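PDB 4LYP: Exo-beta-1,4-mannosidase from Rhizomucor miehei, which probably hydrolyses terminal beta-1,4-linked mannose residues from the ends of manno-oligosaccharides, as a family 5 beta-mannosidase that can also transglycosylate. Local coordinates for residues G150-W155 and E238-P243; Q161-I166 and T185-R190. All coordinates share one frame; numbering follows the deposited sequence.

Contact 1. Residues G150-W155 and E238-P243; sequences GNFWQW and EPQEAP. With GAI (guanidine), chain C.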
# COMPACT_ATOMS: atom_id res chain seq x y z
N GLY A 150 7.03 6.95 0.17
CA GLY A 150 7.49 7.12 1.56
C GLY A 150 6.52 6.49 2.49
O GLY A 150 5.55 5.84 2.02
N ASN A 151 6.73 6.71 3.77
CA ASN A 151 5.94 5.96 4.77
C ASN A 151 5.93 6.75 6.04
O ASN A 151 7.01 7.12 6.52
CB ASN A 151 6.56 4.59 4.99
CG ASN A 151 5.71 3.62 5.79
OD1 ASN A 151 4.57 3.90 6.20
ND2 ASN A 151 6.26 2.44 5.96
N PHE A 152 4.79 7.04 6.61
CA PHE A 152 4.78 7.64 7.94
C PHE A 152 5.44 6.66 8.91
O PHE A 152 6.13 7.12 9.86
CB PHE A 152 3.37 7.99 8.36
CG PHE A 152 3.36 8.74 9.65
CD1 PHE A 152 3.57 10.13 9.65
CD2 PHE A 152 3.25 8.07 10.90
CE1 PHE A 152 3.64 10.83 10.83
CE2 PHE A 152 3.32 8.81 12.10
CZ PHE A 152 3.52 10.20 12.04
N TRP A 153 5.13 5.37 8.78
CA TRP A 153 5.47 4.39 9.78
C TRP A 153 6.88 3.87 9.63
O TRP A 153 7.63 4.13 8.67
CB TRP A 153 4.43 3.26 9.79
CG TRP A 153 3.07 3.79 10.04
CD1 TRP A 153 2.03 3.86 9.13
CD2 TRP A 153 2.56 4.41 11.23
NE1 TRP A 153 0.93 4.51 9.68
CE2 TRP A 153 1.24 4.84 10.98
CE3 TRP A 153 3.14 4.67 12.51
CZ2 TRP A 153 0.47 5.51 11.93
CZ3 TRP A 153 2.37 5.37 13.44
CH2 TRP A 153 1.05 5.78 13.17
N GLN A 154 7.26 3.03 10.62
CA GLN A 154 8.67 2.68 10.85
C GLN A 154 9.16 1.50 10.08
O GLN A 154 10.37 1.21 10.07
CB GLN A 154 8.91 2.45 12.35
CG GLN A 154 8.27 1.18 12.98
CD GLN A 154 6.81 1.33 13.40
OE1 GLN A 154 6.01 2.10 12.83
NE2 GLN A 154 6.43 0.55 14.43
N TRP A 155 8.28 0.77 9.38
CA TRP A 155 8.66 -0.54 8.77
C TRP A 155 9.43 -0.43 7.52
O TRP A 155 9.98 -1.42 7.03
CB TRP A 155 7.44 -1.42 8.67
CG TRP A 155 6.26 -0.87 7.92
CD1 TRP A 155 5.11 -0.29 8.46
CD2 TRP A 155 6.05 -0.95 6.45
NE1 TRP A 155 4.23 0.00 7.45
CE2 TRP A 155 4.74 -0.41 6.22
CE3 TRP A 155 6.79 -1.39 5.37
CZ2 TRP A 155 4.18 -0.32 4.96
CZ3 TRP A 155 6.23 -1.33 4.13
CH2 TRP A 155 4.92 -0.79 3.91
N GLU A 238 0.03 6.64 4.63
CA GLU A 238 -0.65 7.07 5.87
C GLU A 238 -0.04 8.30 6.55
O GLU A 238 0.23 8.26 7.74
CB GLU A 238 -0.78 5.92 6.84
CG GLU A 238 -1.49 4.70 6.25
CD GLU A 238 -1.86 3.68 7.26
OE1 GLU A 238 -1.52 3.83 8.48
OE2 GLU A 238 -2.60 2.71 6.89
N PRO A 239 0.08 9.45 5.86
CA PRO A 239 0.41 10.65 6.63
C PRO A 239 -0.60 10.87 7.76
O PRO A 239 -1.79 10.65 7.57
CB PRO A 239 0.33 11.78 5.60
CG PRO A 239 0.32 11.12 4.27
CD PRO A 239 -0.25 9.74 4.46
N GLN A 240 -0.15 11.28 8.95
CA GLN A 240 -1.00 11.44 10.13
C GLN A 240 -1.34 12.91 10.36
O GLN A 240 -0.55 13.68 10.88
CB GLN A 240 -0.33 10.82 11.36
CG GLN A 240 -0.01 9.32 11.23
CD GLN A 240 -1.28 8.51 11.11
OE1 GLN A 240 -2.09 8.45 12.06
NE2 GLN A 240 -1.54 7.91 9.95
N GLU A 241 -2.55 13.30 9.94
CA GLU A 241 -3.03 14.70 10.11
C GLU A 241 -1.98 15.70 9.60
O GLU A 241 -1.68 16.68 10.32
CB GLU A 241 -3.43 14.92 11.58
CG GLU A 241 -4.61 14.00 11.90
CD GLU A 241 -5.55 14.62 12.90
OE1 GLU A 241 -6.40 15.57 12.60
OE2 GLU A 241 -5.40 14.26 14.02
N ALA A 242 -1.43 15.50 8.44
CA ALA A 242 -0.46 16.41 7.86
C ALA A 242 -1.20 17.66 7.36
O ALA A 242 -2.38 17.60 6.96
CB ALA A 242 0.22 15.72 6.72
N PRO A 243 -0.52 18.82 7.31
CA PRO A 243 -1.23 20.04 6.91
C PRO A 243 -1.55 20.04 5.45
O PRO A 243 -0.79 19.51 4.58
CB PRO A 243 -0.27 21.14 7.28
CG PRO A 243 1.04 20.47 7.37
CD PRO A 243 0.84 19.05 7.73
C GAI C . -1.60 0.92 10.22
N1 GAI C . -2.24 0.89 9.05
N2 GAI C . -1.33 2.15 10.69
N3 GAI C . -1.18 -0.13 10.83

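Contact 2. Residues Q161-I166 and T185-R190; sequences QYVAWI and TQFAAR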
# COMPACT_ATOMS: atom_id res chain seq x y z
N GLN A 161 12.63 8.14 10.27
CA GLN A 161 14.03 8.03 9.89
C GLN A 161 14.52 9.35 9.28
O GLN A 161 15.63 9.76 9.57
CB GLN A 161 14.26 6.84 8.95
CG GLN A 161 15.71 6.72 8.55
CD GLN A 161 16.61 6.52 9.75
OE1 GLN A 161 16.41 5.59 10.54
NE2 GLN A 161 17.65 7.37 9.92
N TYR A 162 13.72 9.97 8.40
CA TYR A 162 14.16 11.29 7.89
C TYR A 162 14.37 12.25 9.04
O TYR A 162 15.36 13.03 9.04
CB TYR A 162 13.18 11.85 6.87
CG TYR A 162 13.20 11.24 5.50
CD1 TYR A 162 12.43 10.13 5.17
CD2 TYR A 162 14.01 11.75 4.49
CE1 TYR A 162 12.41 9.60 3.91
CE2 TYR A 162 13.98 11.24 3.21
CZ TYR A 162 13.16 10.18 2.90
OH TYR A 162 13.10 9.78 1.61
N VAL A 163 13.46 12.28 10.03
CA VAL A 163 13.63 13.12 11.19
C VAL A 163 14.91 12.79 11.92
O VAL A 163 15.67 13.69 12.31
CB VAL A 163 12.39 13.06 12.11
CG1 VAL A 163 12.66 13.78 13.45
CG2 VAL A 163 11.16 13.65 11.40
N ALA A 164 15.21 11.49 12.12
CA ALA A 164 16.47 11.11 12.76
C ALA A 164 17.66 11.61 11.97
O ALA A 164 18.69 12.03 12.57
CB ALA A 164 16.51 9.58 12.88
N TRP A 165 17.64 11.48 10.65
CA TRP A 165 18.74 12.03 9.85
C TRP A 165 18.91 13.51 10.05
O TRP A 165 20.05 13.96 10.20
CB TRP A 165 18.52 11.70 8.41
CG TRP A 165 18.87 10.28 7.99
CD1 TRP A 165 19.87 9.51 8.47
CD2 TRP A 165 18.26 9.53 6.91
NE1 TRP A 165 19.92 8.29 7.80
CE2 TRP A 165 18.96 8.28 6.82
CE3 TRP A 165 17.23 9.79 6.00
CZ2 TRP A 165 18.66 7.34 5.84
CZ3 TRP A 165 16.98 8.85 5.02
CH2 TRP A 165 17.68 7.62 4.95
N ILE A 166 17.84 14.27 10.09
CA ILE A 166 17.99 15.71 10.22
C ILE A 166 18.45 16.12 11.60
O ILE A 166 19.31 17.01 11.73
CB ILE A 166 16.63 16.41 9.85
CG1 ILE A 166 16.24 16.13 8.39
CG2 ILE A 166 16.75 17.94 10.13
CD1 ILE A 166 17.32 16.44 7.38
N THR A 185 4.24 8.99 16.91
CA THR A 185 3.60 9.87 15.96
C THR A 185 4.08 11.29 16.09
O THR A 185 4.34 11.92 15.11
CB THR A 185 2.04 9.79 16.03
OG1 THR A 185 1.61 8.48 15.69
CG2 THR A 185 1.35 10.77 15.10
N GLN A 186 4.20 11.81 17.31
CA GLN A 186 4.67 13.21 17.48
C GLN A 186 6.10 13.34 17.00
O GLN A 186 6.48 14.37 16.39
CB GLN A 186 4.60 13.60 18.99
CG GLN A 186 3.21 13.87 19.48
CD GLN A 186 3.10 14.72 20.71
OE1 GLN A 186 2.24 14.47 21.51
NE2 GLN A 186 3.92 15.78 20.84
N PHE A 187 6.91 12.28 17.16
CA PHE A 187 8.31 12.29 16.75
C PHE A 187 8.34 12.37 15.20
O PHE A 187 9.02 13.25 14.63
CB PHE A 187 9.03 11.03 17.21
CG PHE A 187 10.46 10.97 16.79
CD1 PHE A 187 10.78 10.38 15.57
CD2 PHE A 187 11.48 11.34 17.69
CE1 PHE A 187 12.13 10.30 15.12
CE2 PHE A 187 12.81 11.14 17.31
CZ PHE A 187 13.15 10.67 16.01
N ALA A 188 7.65 11.46 14.52
CA ALA A 188 7.72 11.36 13.09
C ALA A 188 6.99 12.51 12.38
O ALA A 188 7.40 12.93 11.28
CB ALA A 188 7.16 10.04 12.63
N ALA A 189 5.92 13.04 12.98
CA ALA A 189 5.17 14.13 12.36
C ALA A 189 5.96 15.42 12.29
O ALA A 189 5.57 16.34 11.59
CB ALA A 189 3.83 14.33 13.04
N ARG A 190 7.07 15.53 13.04
CA ARG A 190 7.99 16.66 12.88
C ARG A 190 8.43 16.80 11.45
O ARG A 190 8.75 17.92 11.00
CB ARG A 190 9.19 16.53 13.79
CG ARG A 190 8.80 16.65 15.28
CD ARG A 190 9.99 16.77 16.19
NE ARG A 190 10.70 15.55 16.14
CZ ARG A 190 11.92 15.34 16.73
NH1 ARG A 190 12.57 16.37 17.26
NH2 ARG A 190 12.54 14.15 16.71

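Contact 1. Residues G150-W155 and E238-P243
Q240 lays its CG methylene over the phenyl ring of F152, 3.5 Å from the ring centroid and 13° off the normal, a CH-pi contact over the middle of one face. The bend of Q240 at chi2 turns the amide off the F152 face and brings it to the indole of W153, whose CZ2 lies 3.6 Å from Q240 CD, with ring and amide planes steeply inclined to each other. Q240 NE2 makes two bonds: a nearly straight one to E238 O (2.9 Å, 173°), which it reaches from above the carbonyl plane, and a second to E268 OE2. F152 CB also presses against E238 O at 3.2 Å. In the TIM barrel of family 5 these are the loops that follow strands 144-148 and 230-234, at the C-terminal ends of neighbouring parallel strands where the active site opens. E238 follows an asparagine, N237, in the Asn-Glu pair that in this family carries the acid/base glutamate, so that role is probable here. W153 NE1 donates to E238 OE1 over 2.8 Å, meeting the oxygen on its anti side and 30° out of the carboxylate plane, while the indole stands almost perpendicular to the carboxylate. The guanidine bound in the pocket grips the same group: its N2 reaches E238 OE1 and its N1 reaches E238 OE2, each at 2.8 Å. H291 ND1 bonds E238 OE2 in its turn, as W153 NE1 bonds E238 OE1.

Contact 2. Residues Q161-I166 and T185-R190
V163 CB, on helix 158-167, already stands 4.1 Å from F187 CE1 of helix 181-193. Beyond CB the two methyls part company. CG1, anti to the backbone N (chi1 171°), runs over one face of the F187 ring, 4.3 Å from the centroid and 25° off the normal, a CH-pi contact displaced toward CE1. The same V163 methyl comes to 3.3 Å from R190 NH2, with the two side chains crossing at about a right angle. V163 CG2 takes the other branch and settles against the backbone, 3.8 Å from A188 O. Both helices belong to the segment that follows strand 144-148 of the TIM barrel, and their short segments approach to 8.4 Å between axes at 68°; at this steep crossing V163 carries most of what helix 158-167 contributes. R190 is fixed within its own helix. The bend at chi3 turns R190 NE back to F187 O, to which it donates a nearly straight bond of 3.2 Å in the carbonyl plane on a lone pair, with the oxygen lying in the guanidinium plane. The guanidinium beyond NE sets NH2 over the F187 ring, 3.0 Å above its plane and offset toward the rim, beside the methyl of V163.

In the fold
The centres of the two contacts lie about 10 Å apart, on the same side of the chain's centre, and contact 2 is nested along the chain inside the loop closed by contact 1. After strand 144-148, the order is segment 150-155, helix 158-167, helix 181-193, helix 197-213, then strand 230-234 and segment 238-243. Helix 181-193 links them physically: F152 CZ packs 3.7 Å from A188 CB, and W153 CH2 lies 3.7 Å from T185 OG1. Contact 1 sits at the guanidine-occupied pocket, whereas contact 2 lies farther out, its centre about 21 Å from the chain's centre, so helix 181-193 packs behind F152 and W153, with helix 158-167 crossing it farther out.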